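Local coordinates for uncharacterized protein aq_328 (Aquifex aeolicus, PDB 1R4V) that is of unknown function but adopts a histone fold within a single chain and, going by its family, may take part in protein heterodimerization, at residues E92-K95 / N96-I100; L84-K88 / A89-H93; A58-G61 / K62-G66. All blocks are in the same frame, centred on the assembly; numbering follows the deposited sequence.

Interaction 1 of 3, residues E92-K95 / N96-I100; sequences EHIK and NFQKI
Ile94 and Gln98, one helical turn apart, leave the helix in much the same direction, with the methyl CG2 of Ile94 4.1 Å from OE1 of Gln98. The Gln98 chain stays extended beyond CG and lays its aliphatic part over the preceding turn, CG being 3.4 Å from Ile94 O; a long amide suits this place, since it lies alongside the isoleucine methyl and still ends in polar atoms at the surface. Asn96 packs back in a similar way, its CG 3.3 Å from Glu92 O. The amide oxygen OD1 of Asn96 receives a weak hydrogen bond, 3.4 Å long, from NZ of Lys99, whose chain reaches back along the helix from a chi1 of 57°. Phe97, with CG anti to the backbone N (chi1 172°), sends its ring off to Leu140 and Met104. Beneath the side chains, Asn96 N bonds to Glu92 O at 2.9 Å and Gln98 N to Ile94 O at 3.1 Å, but Lys99 N to Lys95 O is weak. This is the C-terminal part of an amphipathic alpha-helix, whose apolar side packs on helix 131-149.

Interaction 2 of 3, residues L84-K88 / A89-H93; sequences LNITK and ALEEH
Lys88 and Glu91 cross at the start of helix 88-98, and their ends meet in a salt bridge whose hydrogen bond is weak, NZ of Lys88 standing 3.2 Å from OE2 of Glu91. The lysine chain, bent at chi2 (-82°) and again at chi3, stands out from the side of the first turn next to Glu91 and brings its CE as well as NZ up to that oxygen. The carboxylate has a second use: OE1 of Glu91 accepts from a water that also donates to Ile86 O, the water oxygen being 3.1 Å from Ile86 O. Glu91 thus spans a lysine and a backbone carbonyl, while its methylene CG rests 3.8 Å from CG2 of Ile86. Replacing Glu91 by an alanine is likely to leave the Lys88 ammonium without this partner, the bridging water without one of its acceptors, and the Ile86 methyl less covered. Ile86, branched and apolar, turns CG2 between Glu91 and Leu90, with Leu90 CB at 4.1 Å. Thr87 suits the N-cap because its short side chain carries a hydroxyl that can reach back to the helix: with chi1 58°, OG1 sits between the backbone N and carbonyl carbon and accepts a weak but nearly straight bond from Leu90 N (3.3 Å, 172°). Its carbonyl O takes Glu91 N at 2.9 Å. A threonine N-cap with an acidic side chain in the first turn is characteristic of alpha-helix starts, where a negative charge would probably suit the helix dipole.

Interaction 3 of 3, residues A58-G61 / K62-G66; sequences AAFG and KLFYG
The C-terminal end of helix 46-62 runs into a type I beta turn from Lys62 to Tyr65, and two aromatic rings pack across the junction. Phe60 and Phe64 project together on one side of it, with CD2 of Phe60 4.1 Å from CE1 of Phe64. The Phe60 ring is reached obliquely by that atom and by CD1 of Leu63, 4.2 Å from the same CD2, so Leu63 and Phe64 both touch the Phe60 ring. Phe64 swings its ring back over the helix end from chi1 -73°. There Phe60 O lies in the plane of the Phe64 ring, at its edge, 3.4 Å from CD1 of Phe64. The backbone changes pattern here: Lys62 N still bonds to Ala58 O in the helical manner, but Leu63 N divides between a weak bond to Ala59 O and one to Phe60 O, and Phe64 N goes to Gly61 O at 3.1 Å, lying above the carbonyl plane. Lys62 suits the surface end, its aliphatic CG lying 3.6 Å from Ala58 O while NZ reaches a salt bridge with Asp168 and a hydrogen bond to Phe171 O. Gly66, with positive phi (78°), occupies the N-cap position before helix 67-73. On the inner side, Phe60 stacks with Phe115 and meets Tyr131 edge-to-face, while Leu63 packs on Ile134, fitting the junction against helix 131-149.

Interactions 1 and 2 share helix 88-98: residues 84-93 cover its entry and first turns, residues 92-100 its exit, and Glu92 and His93 belong to both, with centres about 11 Å apart. Interaction 3 precedes them in sequence and lies beside interaction 2, centre to centre about 12 Å. Asn85 N approaches Leu63 O at 2.7 Å, a probable hydrogen bond, and Leu84 CD2 packs 3.7 Å from Phe64 CE2, so the loop before helix 88-98 is fastened to the turn after helix 46-62. Interaction 1 touches nothing of interaction 3, their nearest atoms being about 6 Å apart. All three send side chains to helix 131-149. None includes a zinc-binding residue.

Interaction 1 of 3, residues E92-K95 / N96-I100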
ATOM      1  N   GLU A  92       7.118  -4.733  -9.817  1.00 29.55           N
ATOM      2  CA  GLU A  92       7.716  -5.966  -9.327  1.00 30.16           C
ATOM      3  C   GLU A  92       7.109  -6.405  -7.989  1.00 28.36           C
ATOM      4  O   GLU A  92       6.762  -7.576  -7.827  1.00 27.87           O
ATOM      5  CB  GLU A  92       9.240  -5.818  -9.230  1.00 30.31           C
ATOM      6  CG  GLU A  92       9.941  -7.141  -8.978  1.00 35.82           C
ATOM      7  CD  GLU A  92      11.461  -7.054  -8.868  1.00 43.29           C
ATOM      8  OE1 GLU A  92      12.086  -6.158  -9.501  1.00 58.57           O
ATOM      9  OE2 GLU A  92      12.035  -7.913  -8.139  1.00 55.85           O
ATOM     10  N   HIS A  93       6.967  -5.482  -7.042  1.00 24.98           N
ATOM     11  CA  HIS A  93       6.261  -5.755  -5.796  1.00 25.21           C
ATOM     12  C   HIS A  93       4.808  -6.185  -6.001  1.00 24.35           C
ATOM     13  O   HIS A  93       4.338  -7.093  -5.320  1.00 24.62           O
ATOM     14  CB  HIS A  93       6.351  -4.552  -4.862  1.00 24.03           C
ATOM     15  CG  HIS A  93       7.693  -4.419  -4.228  1.00 27.01           C
ATOM     16  ND1 HIS A  93       8.517  -3.336  -4.438  1.00 34.18           N
ATOM     17  CD2 HIS A  93       8.361  -5.251  -3.400  1.00 29.40           C
ATOM     18  CE1 HIS A  93       9.635  -3.508  -3.760  1.00 32.28           C
ATOM     19  NE2 HIS A  93       9.571  -4.665  -3.127  1.00 31.10           N
ATOM     20  N   ILE A  94       4.099  -5.556  -6.935  1.00 22.14           N
ATOM     21  CA  ILE A  94       2.726  -5.914  -7.237  1.00 23.08           C
ATOM     22  C   ILE A  94       2.668  -7.343  -7.782  1.00 24.71           C
ATOM     23  O   ILE A  94       1.835  -8.150  -7.354  1.00 24.58           O
ATOM     24  CB  ILE A  94       2.091  -4.900  -8.218  1.00 22.84           C
ATOM     25  CG1 ILE A  94       1.938  -3.535  -7.545  1.00 17.57           C
ATOM     26  CG2 ILE A  94       0.703  -5.348  -8.705  1.00 22.66           C
ATOM     27  CD1 ILE A  94       1.483  -2.452  -8.475  1.00 20.44           C
ATOM     28  N   LYS A  95       3.546  -7.661  -8.724  1.00 25.65           N
ATOM     29  CA  LYS A  95       3.630  -9.025  -9.246  1.00 28.78           C
ATOM     30  C   LYS A  95       3.951 -10.064  -8.175  1.00 28.22           C
ATOM     31  O   LYS A  95       3.346 -11.144  -8.169  1.00 28.72           O
ATOM     32  CB  LYS A  95       4.663  -9.110 -10.362  1.00 30.37           C
ATOM     33  CG  LYS A  95       4.201  -8.514 -11.672  1.00 33.00           C
ATOM     34  CD  LYS A  95       5.313  -8.603 -12.734  1.00 36.80           C
ATOM     35  CE  LYS A  95       5.150  -7.554 -13.851  1.00 41.69           C
ATOM     36  NZ  LYS A  95       3.745  -7.469 -14.347  1.00 49.11           N
ATOM     37  N   ASN A  96       4.899  -9.756  -7.292  1.00 28.71           N
ATOM     38  CA  ASN A  96       5.238 -10.656  -6.186  1.00 30.18           C
ATOM     39  C   ASN A  96       4.047 -10.839  -5.261  1.00 30.39           C
ATOM     40  O   ASN A  96       3.823 -11.948  -4.774  1.00 32.42           O
ATOM     41  CB  ASN A  96       6.412 -10.186  -5.322  1.00 31.27           C
ATOM     42  CG  ASN A  96       7.741 -10.168  -6.051  1.00 35.96           C
ATOM     43  OD1 ASN A  96       7.916 -10.779  -7.106  1.00 39.70           O
ATOM     44  ND2 ASN A  96       8.695  -9.438  -5.478  1.00 43.12           N
ATOM     45  N   PHE A  97       3.292  -9.773  -5.011  1.00 28.99           N
ATOM     46  CA  PHE A  97       2.099  -9.871  -4.177  1.00 29.32           C
ATOM     47  C   PHE A  97       1.054 -10.828  -4.754  1.00 29.64           C
ATOM     48  O   PHE A  97       0.444 -11.608  -4.007  1.00 28.69           O
ATOM     49  CB  PHE A  97       1.434  -8.522  -3.896  1.00 27.48           C
ATOM     50  CG  PHE A  97       0.100  -8.654  -3.205  1.00 26.97           C
ATOM     51  CD1 PHE A  97       0.035  -8.963  -1.859  1.00 26.72           C
ATOM     52  CD2 PHE A  97      -1.089  -8.502  -3.910  1.00 26.57           C
ATOM     53  CE1 PHE A  97      -1.195  -9.111  -1.222  1.00 25.13           C
ATOM     54  CE2 PHE A  97      -2.316  -8.633  -3.280  1.00 25.89           C
ATOM     55  CZ  PHE A  97      -2.369  -8.948  -1.933  1.00 24.32           C
ATOM     56  N   GLN A  98       0.843 -10.765  -6.061  1.00 30.23           N
ATOM     57  CA  GLN A  98      -0.159 -11.597  -6.717  1.00 34.13           C
ATOM     58  C   GLN A  98       0.171 -13.088  -6.621  1.00 34.98           C
ATOM     59  O   GLN A  98      -0.732 -13.914  -6.687  1.00 36.25           O
ATOM     60  CB  GLN A  98      -0.360 -11.162  -8.175  1.00 33.63           C
ATOM     61  CG  GLN A  98      -0.992  -9.773  -8.270  1.00 34.97           C
ATOM     62  CD  GLN A  98      -0.850  -9.081  -9.632  1.00 38.16           C
ATOM     63  OE1 GLN A  98      -1.758  -8.362 -10.045  1.00 46.64           O
ATOM     64  NE2 GLN A  98       0.274  -9.275 -10.312  1.00 40.53           N
ATOM     65  N   LYS A  99       1.439 -13.444  -6.450  1.00 36.17           N
ATOM     66  CA  LYS A  99       1.788 -14.844  -6.277  1.00 38.38           C
ATOM     67  C   LYS A  99       1.737 -15.332  -4.819  1.00 38.60           C
ATOM     68  O   LYS A  99       2.021 -16.501  -4.577  1.00 40.13           O
ATOM     69  CB  LYS A  99       3.070 -15.219  -7.037  1.00 39.80           C
ATOM     70  CG  LYS A  99       4.362 -14.501  -6.776  1.00 42.36           C
ATOM     71  CD  LYS A  99       5.297 -14.677  -7.978  1.00 42.36           C
ATOM     72  CE  LYS A  99       6.727 -14.241  -7.646  1.00 47.97           C
ATOM     73  NZ  LYS A  99       7.442 -13.676  -8.836  1.00 51.48           N
ATOM     74  N   ILE A 100       1.334 -14.490  -3.872  1.00 37.41           N
ATOM     75  CA  ILE A 100       1.176 -14.899  -2.472  1.00 37.86           C
ATOM     76  C   ILE A 100      -0.188 -15.557  -2.258  1.00 38.56           C
ATOM     77  O   ILE A 100      -1.220 -14.992  -2.615  1.00 38.08           O
ATOM     78  CB  ILE A 100       1.375 -13.705  -1.515  1.00 37.20           C
ATOM     79  CG1 ILE A 100       2.834 -13.251  -1.577  1.00 34.89           C
ATOM     80  CG2 ILE A 100       1.016 -14.067  -0.071  1.00 37.27           C
ATOM     81  CD1 ILE A 100       3.078 -11.944  -0.922  1.00 36.84           C
TER

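Interaction 2 of 3, residues L84-K88 / A89-H93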
ATOM      1  N   LEU A  84      -1.641   5.590 -14.347  1.00 20.15           N
ATOM      2  CA  LEU A  84      -1.038   5.799 -13.031  1.00 19.65           C
ATOM      3  C   LEU A  84       0.475   5.949 -13.104  1.00 20.35           C
ATOM      4  O   LEU A  84       1.119   5.544 -14.081  1.00 20.87           O
ATOM      5  CB  LEU A  84      -1.383   4.683 -12.066  1.00 18.49           C
ATOM      6  CG  LEU A  84      -2.858   4.503 -11.711  1.00 20.99           C
ATOM      7  CD1 LEU A  84      -2.980   3.508 -10.571  1.00 20.09           C
ATOM      8  CD2 LEU A  84      -3.546   5.802 -11.329  1.00 20.38           C
ATOM      9  N   ASN A  85       1.022   6.551 -12.047  1.00 19.07           N
ATOM     10  CA  ASN A  85       2.440   6.812 -11.913  1.00 19.54           C
ATOM     11  C   ASN A  85       3.172   5.596 -11.312  1.00 22.10           C
ATOM     12  O   ASN A  85       4.091   5.790 -10.531  1.00 26.16           O
ATOM     13  CB  ASN A  85       2.613   8.081 -11.061  1.00 18.06           C
ATOM     14  CG  ASN A  85       3.868   8.859 -11.384  1.00 22.34           C
ATOM     15  OD1 ASN A  85       4.114   9.188 -12.537  1.00 23.36           O
ATOM     16  ND2 ASN A  85       4.659   9.172 -10.359  1.00 22.51           N
ATOM     17  N   ILE A  86       2.824   4.351 -11.669  1.00 20.70           N
ATOM     18  CA  ILE A  86       3.498   3.169 -11.155  1.00 21.01           C
ATOM     19  C   ILE A  86       4.821   2.932 -11.918  1.00 21.35           C
ATOM     20  O   ILE A  86       4.806   2.901 -13.144  1.00 21.59           O
ATOM     21  CB  ILE A  86       2.568   1.933 -11.249  1.00 19.37           C
ATOM     22  CG1 ILE A  86       1.328   2.142 -10.365  1.00 19.64           C
ATOM     23  CG2 ILE A  86       3.280   0.642 -10.864  1.00 17.87           C
ATOM     24  CD1 ILE A  86       0.234   1.109 -10.562  1.00 22.50           C
ATOM     25  N   THR A  87       5.918   2.797 -11.166  1.00 22.39           N
ATOM     26  CA  THR A  87       7.277   2.503 -11.631  1.00 24.89           C
ATOM     27  C   THR A  87       7.519   1.013 -11.715  1.00 23.90           C
ATOM     28  O   THR A  87       6.781   0.252 -11.103  1.00 22.91           O
ATOM     29  CB  THR A  87       8.375   2.999 -10.615  1.00 26.18           C
ATOM     30  OG1 THR A  87       8.202   2.399  -9.311  1.00 31.01           O
ATOM     31  CG2 THR A  87       8.295   4.485 -10.396  1.00 28.00           C
ATOM     32  N   LYS A  88       8.589   0.635 -12.422  1.00 25.12           N
ATOM     33  CA  LYS A  88       9.036  -0.745 -12.556  1.00 26.35           C
ATOM     34  C   LYS A  88       9.277  -1.401 -11.220  1.00 24.13           C
ATOM     35  O   LYS A  88       8.946  -2.569 -11.050  1.00 26.10           O
ATOM     36  CB  LYS A  88      10.298  -0.852 -13.422  1.00 30.10           C
ATOM     37  CG  LYS A  88      10.014  -0.837 -14.917  1.00 38.74           C
ATOM     38  CD  LYS A  88       9.589  -2.228 -15.426  1.00 46.21           C
ATOM     39  CE  LYS A  88       8.617  -2.119 -16.602  1.00 46.44           C
ATOM     40  NZ  LYS A  88       7.975  -3.385 -17.084  1.00 49.64           N
ATOM     41  N   ALA A  89       9.850  -0.674 -10.268  1.00 24.09           N
ATOM     42  CA  ALA A  89      10.114  -1.220  -8.950  1.00 24.09           C
ATOM     43  C   ALA A  89       8.813  -1.610  -8.265  1.00 24.56           C
ATOM     44  O   ALA A  89       8.718  -2.707  -7.728  1.00 22.38           O
ATOM     45  CB  ALA A  89      10.909  -0.232  -8.079  1.00 25.89           C
ATOM     46  N   LEU A  90       7.819  -0.730  -8.265  1.00 22.56           N
ATOM     47  CA  LEU A  90       6.523  -1.091  -7.683  1.00 24.01           C
ATOM     48  C   LEU A  90       5.812  -2.208  -8.444  1.00 23.30           C
ATOM     49  O   LEU A  90       5.192  -3.069  -7.819  1.00 22.80           O
ATOM     50  CB  LEU A  90       5.601   0.126  -7.563  1.00 24.15           C
ATOM     51  CG  LEU A  90       4.232  -0.125  -6.906  1.00 23.11           C
ATOM     52  CD1 LEU A  90       4.328  -0.826  -5.552  1.00 27.48           C
ATOM     53  CD2 LEU A  90       3.485   1.187  -6.742  1.00 23.77           C
ATOM     54  N   GLU A  91       5.873  -2.190  -9.770  1.00 22.97           N
ATOM     55  CA  GLU A  91       5.325  -3.271 -10.596  1.00 28.66           C
ATOM     56  C   GLU A  91       5.840  -4.641 -10.162  1.00 28.52           C
ATOM     57  O   GLU A  91       5.075  -5.598 -10.140  1.00 28.35           O
ATOM     58  CB  GLU A  91       5.641  -3.090 -12.081  1.00 28.51           C
ATOM     59  CG  GLU A  91       4.608  -2.291 -12.838  1.00 35.57           C
ATOM     60  CD  GLU A  91       5.155  -1.675 -14.122  1.00 41.06           C
ATOM     61  OE1 GLU A  91       4.836  -0.483 -14.396  1.00 51.48           O
ATOM     62  OE2 GLU A  91       5.901  -2.384 -14.849  1.00 52.08           O
ATOM     63  N   GLU A  92       7.118  -4.733  -9.817  1.00 29.55           N
ATOM     64  CA  GLU A  92       7.716  -5.966  -9.327  1.00 30.16           C
ATOM     65  C   GLU A  92       7.109  -6.405  -7.989  1.00 28.36           C
ATOM     66  O   GLU A  92       6.762  -7.576  -7.827  1.00 27.87           O
ATOM     67  CB  GLU A  92       9.240  -5.818  -9.230  1.00 30.31           C
ATOM     68  CG  GLU A  92       9.941  -7.141  -8.978  1.00 35.82           C
ATOM     69  CD  GLU A  92      11.461  -7.054  -8.868  1.00 43.29           C
ATOM     70  OE1 GLU A  92      12.086  -6.158  -9.501  1.00 58.57           O
ATOM     71  OE2 GLU A  92      12.035  -7.913  -8.139  1.00 55.85           O
ATOM     72  N   HIS A  93       6.967  -5.482  -7.042  1.00 24.98           N
ATOM     73  CA  HIS A  93       6.261  -5.755  -5.796  1.00 25.21           C
ATOM     74  C   HIS A  93       4.808  -6.185  -6.001  1.00 24.35           C
ATOM     75  O   HIS A  93       4.338  -7.093  -5.320  1.00 24.62           O
ATOM     76  CB  HIS A  93       6.351  -4.552  -4.862  1.00 24.03           C
ATOM     77  CG  HIS A  93       7.693  -4.419  -4.228  1.00 27.01           C
ATOM     78  ND1 HIS A  93       8.517  -3.336  -4.438  1.00 34.18           N
ATOM     79  CD2 HIS A  93       8.361  -5.251  -3.400  1.00 29.40           C
ATOM     80  CE1 HIS A  93       9.635  -3.508  -3.760  1.00 32.28           C
ATOM     81  NE2 HIS A  93       9.571  -4.665  -3.127  1.00 31.10           N
TER
HETATM   82  O   HOH W   1       6.400   1.259 -15.205  0.50 43.41           O

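Interaction 3 of 3, residues A58-G61 / K62-G66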
ATOM      1  N   ALA A  58      -0.915   7.240   1.730  1.00 17.64           N
ATOM      2  CA  ALA A  58      -0.193   8.385   1.127  1.00 16.71           C
ATOM      3  C   ALA A  58       0.459   8.075  -0.235  1.00 18.11           C
ATOM      4  O   ALA A  58       0.276   8.790  -1.219  1.00 16.89           O
ATOM      5  CB  ALA A  58       0.828   8.936   2.103  1.00 17.43           C
ATOM      6  N   ALA A  59       1.207   6.982  -0.282  1.00 17.35           N
ATOM      7  CA  ALA A  59       1.877   6.499  -1.466  1.00 18.03           C
ATOM      8  C   ALA A  59       0.871   6.198  -2.581  1.00 18.18           C
ATOM      9  O   ALA A  59       1.104   6.572  -3.738  1.00 17.72           O
ATOM     10  CB  ALA A  59       2.700   5.269  -1.150  1.00 18.08           C
ATOM     11  N   PHE A  60      -0.253   5.579  -2.228  1.00 18.98           N
ATOM     12  CA  PHE A  60      -1.326   5.240  -3.162  1.00 19.34           C
ATOM     13  C   PHE A  60      -1.829   6.522  -3.815  1.00 18.33           C
ATOM     14  O   PHE A  60      -2.010   6.577  -5.033  1.00 18.66           O
ATOM     15  CB  PHE A  60      -2.476   4.506  -2.432  1.00 21.15           C
ATOM     16  CG  PHE A  60      -3.297   3.580  -3.288  1.00 23.51           C
ATOM     17  CD1 PHE A  60      -3.908   2.482  -2.694  1.00 25.56           C
ATOM     18  CD2 PHE A  60      -3.473   3.765  -4.649  1.00 25.49           C
ATOM     19  CE1 PHE A  60      -4.674   1.610  -3.437  1.00 30.91           C
ATOM     20  CE2 PHE A  60      -4.242   2.894  -5.397  1.00 25.88           C
ATOM     21  CZ  PHE A  60      -4.841   1.818  -4.796  1.00 28.35           C
ATOM     22  N   GLY A  61      -2.050   7.571  -3.021  1.00 17.25           N
ATOM     23  CA  GLY A  61      -2.473   8.864  -3.544  1.00 18.54           C
ATOM     24  C   GLY A  61      -1.461   9.442  -4.527  1.00 20.27           C
ATOM     25  O   GLY A  61      -1.844  10.020  -5.543  1.00 20.62           O
ATOM     26  N   LYS A  62      -0.173   9.303  -4.220  1.00 18.52           N
ATOM     27  CA  LYS A  62       0.932   9.740  -5.095  1.00 19.30           C
ATOM     28  C   LYS A  62       0.984   9.025  -6.440  1.00 17.72           C
ATOM     29  O   LYS A  62       1.473   9.577  -7.436  1.00 18.02           O
ATOM     30  CB  LYS A  62       2.275   9.634  -4.383  1.00 18.96           C
ATOM     31  CG  LYS A  62       2.423  10.710  -3.357  1.00 22.31           C
ATOM     32  CD  LYS A  62       3.813  10.724  -2.721  1.00 27.88           C
ATOM     33  CE  LYS A  62       4.608  11.947  -3.169  1.00 30.74           C
ATOM     34  NZ  LYS A  62       5.946  12.043  -2.521  1.00 33.93           N
ATOM     35  N   LEU A  63       0.423   7.827  -6.512  1.00 17.44           N
ATOM     36  CA  LEU A  63       0.341   7.141  -7.786  1.00 17.67           C
ATOM     37  C   LEU A  63      -0.572   7.840  -8.788  1.00 18.10           C
ATOM     38  O   LEU A  63      -0.475   7.579  -9.985  1.00 19.28           O
ATOM     39  CB  LEU A  63      -0.117   5.689  -7.612  1.00 18.17           C
ATOM     40  CG  LEU A  63       0.798   4.807  -6.755  1.00 18.85           C
ATOM     41  CD1 LEU A  63       0.201   3.435  -6.562  1.00 21.06           C
ATOM     42  CD2 LEU A  63       2.199   4.707  -7.317  1.00 22.09           C
ATOM     43  N   PHE A  64      -1.440   8.718  -8.314  1.00 17.16           N
ATOM     44  CA  PHE A  64      -2.318   9.501  -9.187  1.00 17.56           C
ATOM     45  C   PHE A  64      -1.668  10.782  -9.744  1.00 18.71           C
ATOM     46  O   PHE A  64      -2.284  11.522 -10.511  1.00 18.60           O
ATOM     47  CB  PHE A  64      -3.651   9.755  -8.470  1.00 18.07           C
ATOM     48  CG  PHE A  64      -4.503   8.529  -8.382  1.00 18.55           C
ATOM     49  CD1 PHE A  64      -4.260   7.560  -7.405  1.00 18.59           C
ATOM     50  CD2 PHE A  64      -5.531   8.304  -9.295  1.00 15.41           C
ATOM     51  CE1 PHE A  64      -5.016   6.405  -7.338  1.00 19.38           C
ATOM     52  CE2 PHE A  64      -6.275   7.147  -9.213  1.00 16.07           C
ATOM     53  CZ  PHE A  64      -6.034   6.208  -8.241  1.00 18.03           C
ATOM     54  N   TYR A  65      -0.413  11.065  -9.399  1.00 18.33           N
ATOM     55  CA  TYR A  65       0.330  12.154 -10.030  1.00 17.74           C
ATOM     56  C   TYR A  65       0.409  11.948 -11.544  1.00 15.86           C
ATOM     57  O   TYR A  65       0.829  10.892 -12.034  1.00 16.75           O
ATOM     58  CB  TYR A  65       1.766  12.237  -9.474  1.00 20.02           C
ATOM     59  CG  TYR A  65       2.644  13.250 -10.179  1.00 20.02           C
ATOM     60  CD1 TYR A  65       2.552  14.611  -9.866  1.00 25.19           C
ATOM     61  CD2 TYR A  65       3.566  12.850 -11.154  1.00 24.24           C
ATOM     62  CE1 TYR A  65       3.366  15.567 -10.528  1.00 24.17           C
ATOM     63  CE2 TYR A  65       4.390  13.783 -11.806  1.00 22.56           C
ATOM     64  CZ  TYR A  65       4.279  15.136 -11.506  1.00 24.57           C
ATOM     65  OH  TYR A  65       5.126  16.020 -12.163  1.00 21.87           O
ATOM     66  N   GLY A  66      -0.035  12.953 -12.271  1.00 17.99           N
ATOM     67  CA  GLY A  66      -0.068  12.912 -13.732  1.00 19.43           C
ATOM     68  C   GLY A  66      -1.197  12.114 -14.348  1.00 17.92           C
ATOM     69  O   GLY A  66      -1.348  12.169 -15.571  1.00 17.11           O
TER